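Local structure of ABC transporter, substrate-binding protein (Streptococcus pneumoniae, 5G5Y) at residues Tyr91-Leu95 with Ala323-Ala328; Met138-Asp144 with Glu280-Leu285; Ile161-Glu165 with Gln236-Leu242. The protein binds short- and long-chain fructooligosaccharides, preferring tetrasaccharides and larger, for import as the solute-binding part of the FusABC-MsmK ABC transporter. All blocks are in the same frame, centred on the assembly; numbering follows the deposited sequence.

Interaction 1 of 3, residues Tyr91-Leu95 with Ala323-Ala328; sequences YMPNL and AKWIDA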
ATOM      1  N   TYR A  91     -23.107   5.050 -19.856  1.00 16.45           N
ATOM      2  CA  TYR A  91     -23.268   3.578 -19.884  1.00 17.45           C
ATOM      3  C   TYR A  91     -22.890   2.822 -18.620  1.00 16.74           C
ATOM      4  O   TYR A  91     -22.940   1.572 -18.617  1.00 15.60           O
ATOM      5  CB  TYR A  91     -22.459   2.979 -21.042  1.00 17.94           C
ATOM      6  CG  TYR A  91     -22.755   3.574 -22.411  1.00 19.80           C
ATOM      7  CD1 TYR A  91     -24.065   3.603 -22.927  1.00 21.30           C
ATOM      8  CD2 TYR A  91     -21.731   4.068 -23.204  1.00 20.82           C
ATOM      9  CE1 TYR A  91     -24.330   4.152 -24.180  1.00 22.30           C
ATOM     10  CE2 TYR A  91     -21.995   4.636 -24.449  1.00 22.60           C
ATOM     11  CZ  TYR A  91     -23.296   4.672 -24.917  1.00 23.78           C
ATOM     12  OH  TYR A  91     -23.513   5.216 -26.161  1.00 27.70           O
ATOM     13  N   MET A  92     -22.449   3.531 -17.574  1.00 15.40           N
ATOM     14  CA  MET A  92     -21.810   2.820 -16.462  1.00 15.51           C
ATOM     15  C   MET A  92     -22.429   3.160 -15.093  1.00 15.57           C
ATOM     16  O   MET A  92     -21.768   3.767 -14.244  1.00 13.63           O
ATOM     17  CB  MET A  92     -20.312   3.010 -16.509  1.00 15.81           C
ATOM     18  CG  MET A  92     -19.668   2.649 -17.844  1.00 14.78           C
ATOM     19  SD  MET A  92     -17.865   2.834 -17.777  1.00 15.57           S
ATOM     20  CE  MET A  92     -17.426   1.378 -16.793  1.00 15.86           C
ATOM     21  N   PRO A  93     -23.722   2.765 -14.883  1.00 15.37           N
ATOM     22  CA  PRO A  93     -24.390   3.086 -13.609  1.00 16.51           C
ATOM     23  C   PRO A  93     -23.720   2.518 -12.330  1.00 15.03           C
ATOM     24  O   PRO A  93     -23.817   3.149 -11.260  1.00 14.66           O
ATOM     25  CB  PRO A  93     -25.813   2.507 -13.781  1.00 15.86           C
ATOM     26  CG  PRO A  93     -25.645   1.416 -14.786  1.00 17.25           C
ATOM     27  CD  PRO A  93     -24.574   1.902 -15.732  1.00 15.93           C
ATOM     28  N   ASN A  94     -23.100   1.333 -12.395  1.00 15.48           N
ATOM     29  CA  ASN A  94     -22.413   0.803 -11.196  1.00 15.02           C
ATOM     30  C   ASN A  94     -21.253   1.718 -10.780  1.00 14.50           C
ATOM     31  O   ASN A  94     -21.121   2.074  -9.629  1.00 14.31           O
ATOM     32  CB  ASN A  94     -21.925  -0.665 -11.359  1.00 15.88           C
ATOM     33  CG  ASN A  94     -23.052  -1.645 -11.613  1.00 17.62           C
ATOM     34  OD1 ASN A  94     -24.138  -1.489 -11.071  1.00 19.96           O
ATOM     35  ND2 ASN A  94     -22.804  -2.660 -12.416  1.00 16.85           N
ATOM     36  N   LEU A  95     -20.414   2.090 -11.728  1.00 14.39           N
ATOM     37  CA  LEU A  95     -19.299   2.975 -11.484  1.00 14.57           C
ATOM     38  C   LEU A  95     -19.815   4.369 -11.104  1.00 15.99           C
ATOM     39  O   LEU A  95     -19.303   4.990 -10.194  1.00 14.38           O
ATOM     40  CB  LEU A  95     -18.396   3.046 -12.709  1.00 14.63           C
ATOM     41  CG  LEU A  95     -17.166   3.964 -12.565  1.00 15.17           C
ATOM     42  CD1 LEU A  95     -16.311   3.648 -11.358  1.00 16.34           C
ATOM     43  CD2 LEU A  95     -16.336   3.814 -13.810  1.00 15.84           C
ATOM     44  N   ALA A 323     -17.855  -0.482 -22.483  1.00 15.24           N
ATOM     45  CA  ALA A 323     -18.177   0.242 -21.246  1.00 14.95           C
ATOM     46  C   ALA A 323     -19.140  -0.535 -20.360  1.00 14.64           C
ATOM     47  O   ALA A 323     -18.961  -0.580 -19.153  1.00 13.24           O
ATOM     48  CB  ALA A 323     -18.741   1.623 -21.544  1.00 16.23           C
ATOM     49  N   LYS A 324     -20.151  -1.160 -20.970  1.00 13.90           N
ATOM     50  CA  LYS A 324     -21.062  -2.025 -20.252  1.00 13.77           C
ATOM     51  C   LYS A 324     -20.431  -3.278 -19.677  1.00 13.22           C
ATOM     52  O   LYS A 324     -20.779  -3.684 -18.566  1.00 13.11           O
ATOM     53  CB  LYS A 324     -22.313  -2.346 -21.123  1.00 15.04           C
ATOM     54  CG  LYS A 324     -23.151  -1.093 -21.305  1.00 15.39           C
ATOM     55  CD  LYS A 324     -24.389  -1.271 -22.216  1.00 18.56           C
ATOM     56  CE  LYS A 324     -25.209   0.014 -22.136  1.00 19.82           C
ATOM     57  NZ  LYS A 324     -26.396  -0.083 -23.037  1.00 20.59           N
ATOM     58  N   TRP A 325     -19.518  -3.901 -20.408  1.00 13.64           N
ATOM     59  CA  TRP A 325     -18.757  -5.032 -19.904  1.00 13.43           C
ATOM     60  C   TRP A 325     -17.917  -4.566 -18.700  1.00 12.97           C
ATOM     61  O   TRP A 325     -17.916  -5.219 -17.646  1.00 12.76           O
ATOM     62  CB  TRP A 325     -17.839  -5.616 -20.997  1.00 13.68           C
ATOM     63  CG  TRP A 325     -17.202  -6.877 -20.597  1.00 13.93           C
ATOM     64  CD1 TRP A 325     -17.655  -8.123 -20.856  1.00 14.13           C
ATOM     65  CD2 TRP A 325     -15.990  -7.040 -19.817  1.00 13.87           C
ATOM     66  NE1 TRP A 325     -16.820  -9.060 -20.305  1.00 14.11           N
ATOM     67  CE2 TRP A 325     -15.801  -8.426 -19.642  1.00 14.54           C
ATOM     68  CE3 TRP A 325     -15.085  -6.155 -19.220  1.00 13.50           C
ATOM     69  CZ2 TRP A 325     -14.716  -8.956 -18.927  1.00 13.66           C
ATOM     70  CZ3 TRP A 325     -14.014  -6.677 -18.490  1.00 13.51           C
ATOM     71  CH2 TRP A 325     -13.823  -8.065 -18.373  1.00 13.25           C
ATOM     72  N   ILE A 326     -17.256  -3.436 -18.836  1.00 12.63           N
ATOM     73  CA  ILE A 326     -16.431  -2.907 -17.709  1.00 13.11           C
ATOM     74  C   ILE A 326     -17.350  -2.585 -16.524  1.00 13.34           C
ATOM     75  O   ILE A 326     -17.047  -2.927 -15.345  1.00 13.08           O
ATOM     76  CB  ILE A 326     -15.601  -1.677 -18.108  1.00 13.37           C
ATOM     77  CG1 ILE A 326     -14.567  -2.061 -19.155  1.00 13.43           C
ATOM     78  CG2 ILE A 326     -14.854  -1.085 -16.881  1.00 13.69           C
ATOM     79  CD1 ILE A 326     -13.936  -0.906 -19.898  1.00 14.46           C
ATOM     80  N   ASP A 327     -18.499  -1.968 -16.794  1.00 13.16           N
ATOM     81  CA  ASP A 327     -19.407  -1.666 -15.679  1.00 12.73           C
ATOM     82  C   ASP A 327     -19.915  -2.892 -14.877  1.00 13.38           C
ATOM     83  O   ASP A 327     -20.087  -2.787 -13.643  1.00 12.88           O
ATOM     84  CB  ASP A 327     -20.547  -0.765 -16.094  1.00 14.59           C
ATOM     85  CG  ASP A 327     -21.139  -0.040 -14.919  1.00 14.44           C
ATOM     86  OD1 ASP A 327     -20.362   0.632 -14.180  1.00 14.44           O
ATOM     87  OD2 ASP A 327     -22.357  -0.201 -14.708  1.00 13.47           O
ATOM     88  N   ALA A 328     -20.050  -4.055 -15.525  1.00 12.86           N
ATOM     89  CA  ALA A 328     -20.460  -5.272 -14.843  1.00 13.11           C
ATOM     90  C   ALA A 328     -19.387  -5.655 -13.788  1.00 13.42           C
ATOM     91  O   ALA A 328     -19.713  -6.269 -12.773  1.00 14.07           O
ATOM     92  CB  ALA A 328     -20.680  -6.363 -15.852  1.00 13.49           C
TER

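Interaction 2 of 3, residues Met138-Asp144 with Glu280-Leu285; sequences MAWINKD and ESYDVL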
ATOM      1  N   MET A 138       4.617  -1.341  11.489  1.00 14.82           N
ATOM      2  CA  MET A 138       4.213  -1.500  12.887  1.00 14.78           C
ATOM      3  C   MET A 138       5.394  -2.037  13.700  1.00 14.90           C
ATOM      4  O   MET A 138       6.184  -2.838  13.184  1.00 13.73           O
ATOM      5  CB  MET A 138       3.031  -2.469  13.023  1.00 15.36           C
ATOM      6  CG  MET A 138       1.775  -1.987  12.387  1.00 16.32           C
ATOM      7  SD  MET A 138       0.346  -3.086  12.483  1.00 17.28           S
ATOM      8  CE  MET A 138       0.217  -3.451  14.223  1.00 16.04           C
ATOM      9  N   ALA A 139       5.507  -1.561  14.944  1.00 14.32           N
ATOM     10  CA  ALA A 139       6.541  -2.032  15.890  1.00 14.72           C
ATOM     11  C   ALA A 139       5.931  -3.145  16.745  1.00 14.61           C
ATOM     12  O   ALA A 139       4.770  -3.029  17.174  1.00 15.49           O
ATOM     13  CB  ALA A 139       7.033  -0.899  16.750  1.00 14.87           C
ATOM     14  N   TRP A 140       6.706  -4.203  16.941  1.00 14.51           N
ATOM     15  CA  TRP A 140       6.292  -5.384  17.677  1.00 16.16           C
ATOM     16  C   TRP A 140       7.323  -5.649  18.759  1.00 17.19           C
ATOM     17  O   TRP A 140       8.533  -5.407  18.550  1.00 17.37           O
ATOM     18  CB  TRP A 140       6.244  -6.572  16.722  1.00 16.54           C
ATOM     19  CG  TRP A 140       5.393  -6.339  15.527  1.00 16.46           C
ATOM     20  CD1 TRP A 140       5.789  -5.836  14.334  1.00 16.14           C
ATOM     21  CD2 TRP A 140       3.999  -6.621  15.402  1.00 16.16           C
ATOM     22  NE1 TRP A 140       4.726  -5.757  13.488  1.00 16.23           N
ATOM     23  CE2 TRP A 140       3.620  -6.248  14.108  1.00 15.27           C
ATOM     24  CE3 TRP A 140       3.037  -7.138  16.268  1.00 17.16           C
ATOM     25  CZ2 TRP A 140       2.308  -6.375  13.635  1.00 17.27           C
ATOM     26  CZ3 TRP A 140       1.712  -7.283  15.786  1.00 17.25           C
ATOM     27  CH2 TRP A 140       1.374  -6.899  14.501  1.00 16.64           C
ATOM     28  N   ILE A 141       6.865  -6.140  19.909  1.00 17.90           N
ATOM     29  CA  ILE A 141       7.757  -6.360  21.045  1.00 18.24           C
ATOM     30  C   ILE A 141       7.579  -7.788  21.603  1.00 19.62           C
ATOM     31  O   ILE A 141       6.464  -8.316  21.586  1.00 18.75           O
ATOM     32  CB  ILE A 141       7.547  -5.289  22.126  1.00 18.53           C
ATOM     33  CG1 ILE A 141       8.587  -5.401  23.258  1.00 18.45           C
ATOM     34  CG2 ILE A 141       6.131  -5.292  22.665  1.00 20.93           C
ATOM     35  CD1 ILE A 141       8.613  -4.192  24.162  1.00 19.54           C
ATOM     36  N   ASN A 142       8.677  -8.351  22.119  1.00 20.99           N
ATOM     37  CA  ASN A 142       8.668  -9.665  22.758  1.00 22.24           C
ATOM     38  C   ASN A 142       8.098  -9.645  24.184  1.00 23.27           C
ATOM     39  O   ASN A 142       8.765  -9.286  25.168  1.00 22.04           O
ATOM     40  CB  ASN A 142      10.069 -10.317  22.699  1.00 23.32           C
ATOM     41  CG  ASN A 142       9.997 -11.816  22.991  1.00 23.80           C
ATOM     42  OD1 ASN A 142       9.257 -12.208  23.869  1.00 24.68           O
ATOM     43  ND2 ASN A 142      10.710 -12.630  22.243  1.00 25.73           N
ATOM     44  N   LYS A 143       6.817  -9.996  24.276  1.00 26.33           N
ATOM     45  CA  LYS A 143       6.111 -10.077  25.554  1.00 30.99           C
ATOM     46  C   LYS A 143       6.579 -11.222  26.479  1.00 28.16           C
ATOM     47  O   LYS A 143       6.445 -11.075  27.671  1.00 26.93           O
ATOM     48  CB  LYS A 143       4.586 -10.229  25.338  1.00 35.32           C
ATOM     49  CG  LYS A 143       3.857  -8.935  24.995  1.00 37.40           C
ATOM     50  CD  LYS A 143       2.365  -8.976  25.360  1.00 42.95           C
ATOM     51  CE  LYS A 143       1.690 -10.333  25.111  1.00 46.64           C
ATOM     52  NZ  LYS A 143       0.196 -10.270  25.041  1.00 48.82           N
ATOM     53  N   ASP A 144       7.080 -12.323  25.922  1.00 29.32           N
ATOM     54  CA  ASP A 144       7.739 -13.381  26.702  1.00 32.17           C
ATOM     55  C   ASP A 144       8.906 -12.788  27.501  1.00 32.17           C
ATOM     56  O   ASP A 144       8.985 -12.979  28.721  1.00 32.02           O
ATOM     57  CB  ASP A 144       8.314 -14.495  25.825  1.00 34.72           C
ATOM     58  CG  ASP A 144       7.258 -15.401  25.207  1.00 35.29           C
ATOM     59  OD1 ASP A 144       6.071 -15.334  25.574  1.00 37.76           O
ATOM     60  OD2 ASP A 144       7.662 -16.204  24.337  1.00 36.89           O
ATOM     61  N   GLU A 280       1.885 -15.936  20.460  1.00 36.48           N
ATOM     62  CA  GLU A 280       1.635 -14.874  21.394  1.00 37.22           C
ATOM     63  C   GLU A 280       2.923 -14.330  22.047  1.00 31.88           C
ATOM     64  O   GLU A 280       2.843 -13.486  22.910  1.00 29.69           O
ATOM     65  CB  GLU A 280       0.651 -15.366  22.458  1.00 40.85           C
ATOM     66  CG  GLU A 280      -0.644 -15.973  21.901  1.00 47.54           C
ATOM     67  CD  GLU A 280      -1.426 -15.042  20.971  1.00 55.09           C
ATOM     68  OE1 GLU A 280      -1.476 -13.813  21.235  1.00 56.04           O
ATOM     69  OE2 GLU A 280      -2.007 -15.548  19.976  1.00 61.04           O
ATOM     70  N   SER A 281       4.091 -14.787  21.623  1.00 29.04           N
ATOM     71  CA  SER A 281       5.348 -14.259  22.186  1.00 30.79           C
ATOM     72  C   SER A 281       5.572 -12.773  21.840  1.00 29.96           C
ATOM     73  O   SER A 281       6.223 -12.079  22.618  1.00 29.97           O
ATOM     74  CB  SER A 281       6.553 -15.062  21.688  1.00 34.12           C
ATOM     75  OG  SER A 281       6.390 -16.434  22.000  1.00 34.71           O
ATOM     76  N   TYR A 282       5.027 -12.324  20.687  1.00 24.66           N
ATOM     77  CA  TYR A 282       5.129 -10.929  20.223  1.00 23.14           C
ATOM     78  C   TYR A 282       3.757 -10.263  20.142  1.00 23.96           C
ATOM     79  O   TYR A 282       2.736 -10.918  19.799  1.00 23.08           O
ATOM     80  CB  TYR A 282       5.803 -10.883  18.853  1.00 21.94           C
ATOM     81  CG  TYR A 282       7.259 -11.189  18.926  1.00 22.26           C
ATOM     82  CD1 TYR A 282       7.714 -12.502  18.854  1.00 23.36           C
ATOM     83  CD2 TYR A 282       8.201 -10.167  19.092  1.00 22.00           C
ATOM     84  CE1 TYR A 282       9.068 -12.790  18.948  1.00 24.21           C
ATOM     85  CE2 TYR A 282       9.564 -10.444  19.159  1.00 23.28           C
ATOM     86  CZ  TYR A 282       9.992 -11.764  19.096  1.00 25.08           C
ATOM     87  OH  TYR A 282      11.349 -12.070  19.182  1.00 26.76           O
ATOM     88  N   ASP A 283       3.730  -8.969  20.480  1.00 21.88           N
ATOM     89  CA  ASP A 283       2.514  -8.182  20.372  1.00 21.87           C
ATOM     90  C   ASP A 283       2.885  -6.754  19.953  1.00 20.13           C
ATOM     91  O   ASP A 283       4.063  -6.425  19.865  1.00 18.82           O
ATOM     92  CB  ASP A 283       1.791  -8.150  21.718  1.00 23.12           C
ATOM     93  CG  ASP A 283       0.276  -8.048  21.577  1.00 26.83           C
ATOM     94  OD1 ASP A 283      -0.239  -7.687  20.497  1.00 25.65           O
ATOM     95  OD2 ASP A 283      -0.405  -8.321  22.572  1.00 29.78           O
ATOM     96  N   VAL A 284       1.864  -5.939  19.715  1.00 18.67           N
ATOM     97  CA  VAL A 284       2.018  -4.547  19.295  1.00 17.06           C
ATOM     98  C   VAL A 284       2.677  -3.719  20.401  1.00 17.36           C
ATOM     99  O   VAL A 284       2.281  -3.779  21.572  1.00 17.35           O
ATOM    100  CB  VAL A 284       0.674  -3.888  18.937  1.00 16.52           C
ATOM    101  CG1 VAL A 284       0.915  -2.490  18.390  1.00 16.59           C
ATOM    102  CG2 VAL A 284      -0.128  -4.718  17.931  1.00 17.23           C
ATOM    103  N   LEU A 285       3.717  -2.987  20.027  1.00 17.88           N
ATOM    104  CA  LEU A 285       4.322  -2.019  20.920  1.00 18.52           C
ATOM    105  C   LEU A 285       3.374  -0.818  20.904  1.00 18.58           C
ATOM    106  O   LEU A 285       3.209  -0.201  19.837  1.00 19.69           O
ATOM    107  CB  LEU A 285       5.707  -1.603  20.405  1.00 18.74           C
ATOM    108  CG  LEU A 285       6.463  -0.576  21.257  1.00 18.77           C
ATOM    109  CD1 LEU A 285       6.841  -1.179  22.592  1.00 19.51           C
ATOM    110  CD2 LEU A 285       7.697  -0.063  20.569  1.00 18.59           C
TER
HETATM  111  O   HOH W   1       3.557  -0.558  17.153  1.00 17.06           O
HETATM  112  O   HOH W   2      -0.966 -12.593  23.952  1.00 57.61           O

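Interaction 3 of 3, residues Ile161-Glu165 with Gln236-Leu242; sequences IKVLE and QLQEKGL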
ATOM      1  N   ILE A 161      14.182   2.633  26.056  1.00 20.18           N
ATOM      2  CA  ILE A 161      15.630   2.456  26.196  1.00 21.15           C
ATOM      3  C   ILE A 161      15.932   1.469  27.375  1.00 21.39           C
ATOM      4  O   ILE A 161      16.705   0.534  27.190  1.00 21.50           O
ATOM      5  CB  ILE A 161      16.350   3.788  26.408  1.00 20.78           C
ATOM      6  CG1 ILE A 161      16.298   4.640  25.133  1.00 21.66           C
ATOM      7  CG2 ILE A 161      17.812   3.544  26.773  1.00 21.20           C
ATOM      8  CD1 ILE A 161      16.723   6.080  25.336  1.00 22.56           C
ATOM      9  N   LYS A 162      15.268   1.661  28.522  1.00 22.82           N
ATOM     10  CA  LYS A 162      15.473   0.816  29.734  1.00 26.03           C
ATOM     11  C   LYS A 162      15.094  -0.638  29.474  1.00 24.22           C
ATOM     12  O   LYS A 162      15.835  -1.550  29.793  1.00 23.13           O
ATOM     13  CB  LYS A 162      14.689   1.351  30.950  1.00 29.91           C
ATOM     14  CG  LYS A 162      15.091   2.751  31.430  1.00 37.09           C
ATOM     15  CD  LYS A 162      14.338   3.170  32.696  1.00 43.52           C
ATOM     16  CE  LYS A 162      14.343   4.690  32.926  1.00 48.89           C
ATOM     17  NZ  LYS A 162      13.197   5.399  32.255  1.00 52.13           N
ATOM     18  N   VAL A 163      13.969  -0.860  28.807  1.00 21.76           N
ATOM     19  CA  VAL A 163      13.588  -2.203  28.388  1.00 20.33           C
ATOM     20  C   VAL A 163      14.566  -2.858  27.427  1.00 20.36           C
ATOM     21  O   VAL A 163      14.872  -4.063  27.548  1.00 20.23           O
ATOM     22  CB  VAL A 163      12.148  -2.180  27.787  1.00 21.58           C
ATOM     23  CG1 VAL A 163      11.844  -3.402  26.951  1.00 22.25           C
ATOM     24  CG2 VAL A 163      11.162  -2.035  28.910  1.00 22.94           C
ATOM     25  N   LEU A 164      15.038  -2.108  26.425  1.00 18.52           N
ATOM     26  CA  LEU A 164      15.992  -2.681  25.498  1.00 18.34           C
ATOM     27  C   LEU A 164      17.326  -3.057  26.200  1.00 17.98           C
ATOM     28  O   LEU A 164      17.960  -4.053  25.846  1.00 18.76           O
ATOM     29  CB  LEU A 164      16.266  -1.716  24.331  1.00 18.49           C
ATOM     30  CG  LEU A 164      15.030  -1.391  23.459  1.00 18.74           C
ATOM     31  CD1 LEU A 164      15.372  -0.303  22.472  1.00 18.30           C
ATOM     32  CD2 LEU A 164      14.486  -2.601  22.731  1.00 19.09           C
ATOM     33  N   GLU A 165      17.754  -2.241  27.145  1.00 20.00           N
ATOM     34  CA  GLU A 165      18.987  -2.553  27.927  1.00 23.23           C
ATOM     35  C   GLU A 165      18.828  -3.821  28.756  1.00 22.76           C
ATOM     36  O   GLU A 165      19.753  -4.637  28.814  1.00 25.97           O
ATOM     37  CB  GLU A 165      19.351  -1.389  28.803  1.00 25.18           C
ATOM     38  CG  GLU A 165      19.867  -0.248  27.955  1.00 28.80           C
ATOM     39  CD  GLU A 165      20.295   0.948  28.752  1.00 31.37           C
ATOM     40  OE1 GLU A 165      19.522   1.400  29.611  1.00 35.70           O
ATOM     41  OE2 GLU A 165      21.397   1.450  28.460  1.00 38.02           O
ATOM     42  N   GLN A 236      21.135   7.188  20.003  1.00 16.10           N
ATOM     43  CA  GLN A 236      21.234   6.739  21.397  1.00 19.30           C
ATOM     44  C   GLN A 236      21.141   5.239  21.511  1.00 17.95           C
ATOM     45  O   GLN A 236      21.961   4.638  22.209  1.00 17.96           O
ATOM     46  CB  GLN A 236      20.154   7.347  22.277  1.00 22.04           C
ATOM     47  CG  GLN A 236      20.299   8.812  22.608  1.00 24.66           C
ATOM     48  CD  GLN A 236      19.113   9.273  23.469  1.00 28.79           C
ATOM     49  OE1 GLN A 236      18.089   9.721  22.952  1.00 29.83           O
ATOM     50  NE2 GLN A 236      19.234   9.107  24.777  1.00 28.97           N
ATOM     51  N   LEU A 237      20.184   4.620  20.809  1.00 17.44           N
ATOM     52  CA  LEU A 237      20.105   3.157  20.790  1.00 18.08           C
ATOM     53  C   LEU A 237      21.363   2.530  20.238  1.00 18.91           C
ATOM     54  O   LEU A 237      21.841   1.523  20.794  1.00 20.96           O
ATOM     55  CB  LEU A 237      18.913   2.620  19.980  1.00 18.21           C
ATOM     56  CG  LEU A 237      17.561   3.171  20.366  1.00 17.82           C
ATOM     57  CD1 LEU A 237      16.453   2.514  19.520  1.00 17.72           C
ATOM     58  CD2 LEU A 237      17.294   3.019  21.846  1.00 19.40           C
ATOM     59  N   GLN A 238      21.892   3.081  19.149  1.00 17.94           N
ATOM     60  CA  GLN A 238      23.105   2.557  18.562  1.00 20.87           C
ATOM     61  C   GLN A 238      24.275   2.647  19.564  1.00 20.61           C
ATOM     62  O   GLN A 238      25.056   1.693  19.694  1.00 22.71           O
ATOM     63  CB  GLN A 238      23.470   3.317  17.281  1.00 22.18           C
ATOM     64  CG  GLN A 238      24.783   2.897  16.611  1.00 24.17           C
ATOM     65  CD  GLN A 238      24.784   1.495  16.046  1.00 28.35           C
ATOM     66  OE1 GLN A 238      23.735   0.862  15.839  1.00 29.69           O
ATOM     67  NE2 GLN A 238      25.976   1.007  15.751  1.00 31.33           N
ATOM     68  N   GLU A 239      24.417   3.793  20.220  1.00 21.78           N
ATOM     69  CA  GLU A 239      25.557   4.024  21.145  1.00 24.48           C
ATOM     70  C   GLU A 239      25.491   3.062  22.329  1.00 26.29           C
ATOM     71  O   GLU A 239      26.530   2.642  22.837  1.00 25.59           O
ATOM     72  CB  GLU A 239      25.552   5.446  21.660  1.00 26.30           C
ATOM     73  CG  GLU A 239      25.960   6.491  20.635  1.00 29.42           C
ATOM     74  CD  GLU A 239      25.825   7.912  21.181  1.00 32.70           C
ATOM     75  OE1 GLU A 239      25.489   8.077  22.353  1.00 38.49           O
ATOM     76  OE2 GLU A 239      26.075   8.888  20.460  1.00 35.39           O
ATOM     77  N   LYS A 240      24.277   2.722  22.756  1.00 23.61           N
ATOM     78  CA  LYS A 240      24.079   1.741  23.830  1.00 25.92           C
ATOM     79  C   LYS A 240      24.189   0.276  23.428  1.00 25.33           C
ATOM     80  O   LYS A 240      23.915  -0.584  24.239  1.00 26.65           O
ATOM     81  CB  LYS A 240      22.762   2.024  24.521  1.00 27.34           C
ATOM     82  CG  LYS A 240      22.782   3.372  25.223  1.00 29.91           C
ATOM     83  CD  LYS A 240      21.413   3.753  25.721  1.00 31.56           C
ATOM     84  CE  LYS A 240      21.315   5.230  26.062  1.00 34.01           C
ATOM     85  NZ  LYS A 240      21.883   5.501  27.406  1.00 35.14           N
ATOM     86  N   GLY A 241      24.566  -0.013  22.183  1.00 24.67           N
ATOM     87  CA  GLY A 241      24.662  -1.392  21.677  1.00 25.77           C
ATOM     88  C   GLY A 241      23.337  -2.118  21.572  1.00 26.05           C
ATOM     89  O   GLY A 241      23.268  -3.342  21.711  1.00 23.12           O
ATOM     90  N   LEU A 242      22.263  -1.374  21.324  1.00 23.85           N
ATOM     91  CA  LEU A 242      20.930  -1.974  21.352  1.00 22.28           C
ATOM     92  C   LEU A 242      20.423  -2.355  19.967  1.00 22.18           C
ATOM     93  O   LEU A 242      19.440  -3.109  19.872  1.00 22.67           O
ATOM     94  CB  LEU A 242      19.970  -1.021  22.051  1.00 22.23           C
ATOM     95  CG  LEU A 242      20.318  -0.645  23.497  1.00 22.95           C
ATOM     96  CD1 LEU A 242      19.394   0.453  24.053  1.00 21.98           C
ATOM     97  CD2 LEU A 242      20.298  -1.877  24.406  1.00 24.20           C
TER
HETATM   98  O   HOH W   3      23.728  -0.483  27.001  1.00 44.27           O
HETATM   99  O   HOH W   4      21.040   4.065  29.383  1.00 69.41           O

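Interaction 1 of 3, residues Tyr91-Leu95 with Ala323-Ala328
Y91 opens the contact by laying its CB against the methyl of A323 (CB to CB 4.0 Å), while its ring atom CD1 comes within 3.8 Å of CE of K324. The lysine chain is extended past CG and runs obliquely across the tyrosine; its ammonium goes on to a salt bridge with E320, one turn earlier on the same helix. M92 follows, buried, its side chain running past that of D327 in the opposite direction. A bend at chi3 (74°) turns CE of M92 back onto the helix, 3.6 Å from CG2 of I326 and close to the carbonyl of A323; F119 covers both M92 and I326 from outside the two segments. M92 is also the N-cap residue of helix 93-101, but the group that receives the N-H bonds of the first turn comes from far along the chain: the carboxylate of D327, on helix 319-329. This side chain thus joins two helices distant in the sequence of this solute-binding protein. P93, with no N-H to give, brings its CD to 3.2 Å from OD2 of D327. N94 bonds twice: its backbone N gives to OD2 of D327 (2.9 Å), and ND2 reaches the backbone O of D327 at 3.0 Å. The second bond is nearly straight (175°) and lies in the amide plane of N94, although the nitrogen stands above the carbonyl plane of D327. L95 completes the grip, its N reaching OD1 of D327 at 2.9 Å, with both carboxylate oxygens using their syn lone pairs for these backbone donors.

Interaction 2 of 3, residues Met138-Asp144 with Glu280-Leu285
Strand 138-142 and strand 282-284 run antiparallel with a marked twist, their N-to-C directions 139° apart and the short axes approaching to 4.5 Å. Together they form one margin of a four-stranded mixed sheet in which 282-284 is outermost and 138-142 is flanked on its other side by strand 264-269. I141 and D283 are the hydrogen-bonded pair, N of I141 giving to O of D283 (2.8 Å) and N of D283 returning to O of I141; W140 with V284 and N142 with Y282 are non-hydrogen-bonded pairs. Beyond the strand, L285 N gives to A139 O from above the carbonyl plane, and a water bridges the carbonyl oxygens of A139 and L285.

Among the side chains, I141 and L285 meet through their CD1 methyls at 3.8 Å. V284 CG2 touches both W140 CZ3 and M138 CE; the indole NE1 is held by the carbonyl of T269. N142 lies over one face of the Y282 ring, CG 3.9 Å above the plane and offset toward the rim, with amide and ring planes 54° apart. The amide's OD1 accepts from W145 N, capping helix 143-148, and the Y282 hydroxyl bonds to the carbonyl of F264. K143, bent at chi3 (-38°), crosses D283 obliquely and forms a salt bridge (3.2 Å), NZ meeting OD2 on the anti side, somewhat out of the carboxylate plane; a water links the same NZ to OE1 of E280. At the far end OG of S281 donates to OD2 of D144 at 2.7 Å, reaching it from above the carboxylate plane.

Interaction 3 of 3, residues Ile161-Glu165 with Gln236-Leu242
L164 and I161 share one methyl of L237: its CD2 lies 3.8 Å from I161 CG1 and 3.9 Å from L164 CD1. Helix 157-169 here packs against the C-terminal end of helix 225-239, which closes in a Schellman motif with G241, at positive phi (66°), as its C-prime residue. L242, just beyond, is turned back onto helix 157-169, where its CD1 rests 3.8 Å from CB of L164 and its CD2 sits against the L164 carbonyl and CG of E165. No direct hydrogen bond crosses the contact. Outside this apolar centre the aliphatic part of K240 crosses I161 at about a right angle, CD to CG2 3.8 Å, and passes E165 obliquely. K240, bent at chi4 (-81°), leaves its NZ 4.2 Å from OE2 of E165, beyond a salt bridge; a water joins the two, donating to OE2 and accepting from NZ. Further out, F183 of strand 181-183 touches both L164 and L237. K168, about a turn beyond 161-165, bonds to the carbonyl of G241. The motif itself is fixed by two backbone bonds, G241 N to Q238 O and L242 N to L237 O, the latter 3.0 Å long.

Interactions 2 and 3 lie on the same side of the chain's centre, about 17 Å apart between centres, and belong to neighbouring elements: helices 143-148 and 157-169 are consecutive, and strand 181-183, which touches interaction 3, lies in the sheet of interaction 2. Interaction 1 is on the opposite side, its centre about 46 Å from that of interaction 2. Interaction 2 is the most buried and joins strands by backbone bonds, with one salt bridge and a serine-carboxylate bond at its helical end. In interactions 1 and 3, both partly buried, a helix end meets another helix's flank: a carboxylate serves a helix start in 91-95/323-328, whereas leucines, an isoleucine and bridging waters join 161-165/236-242.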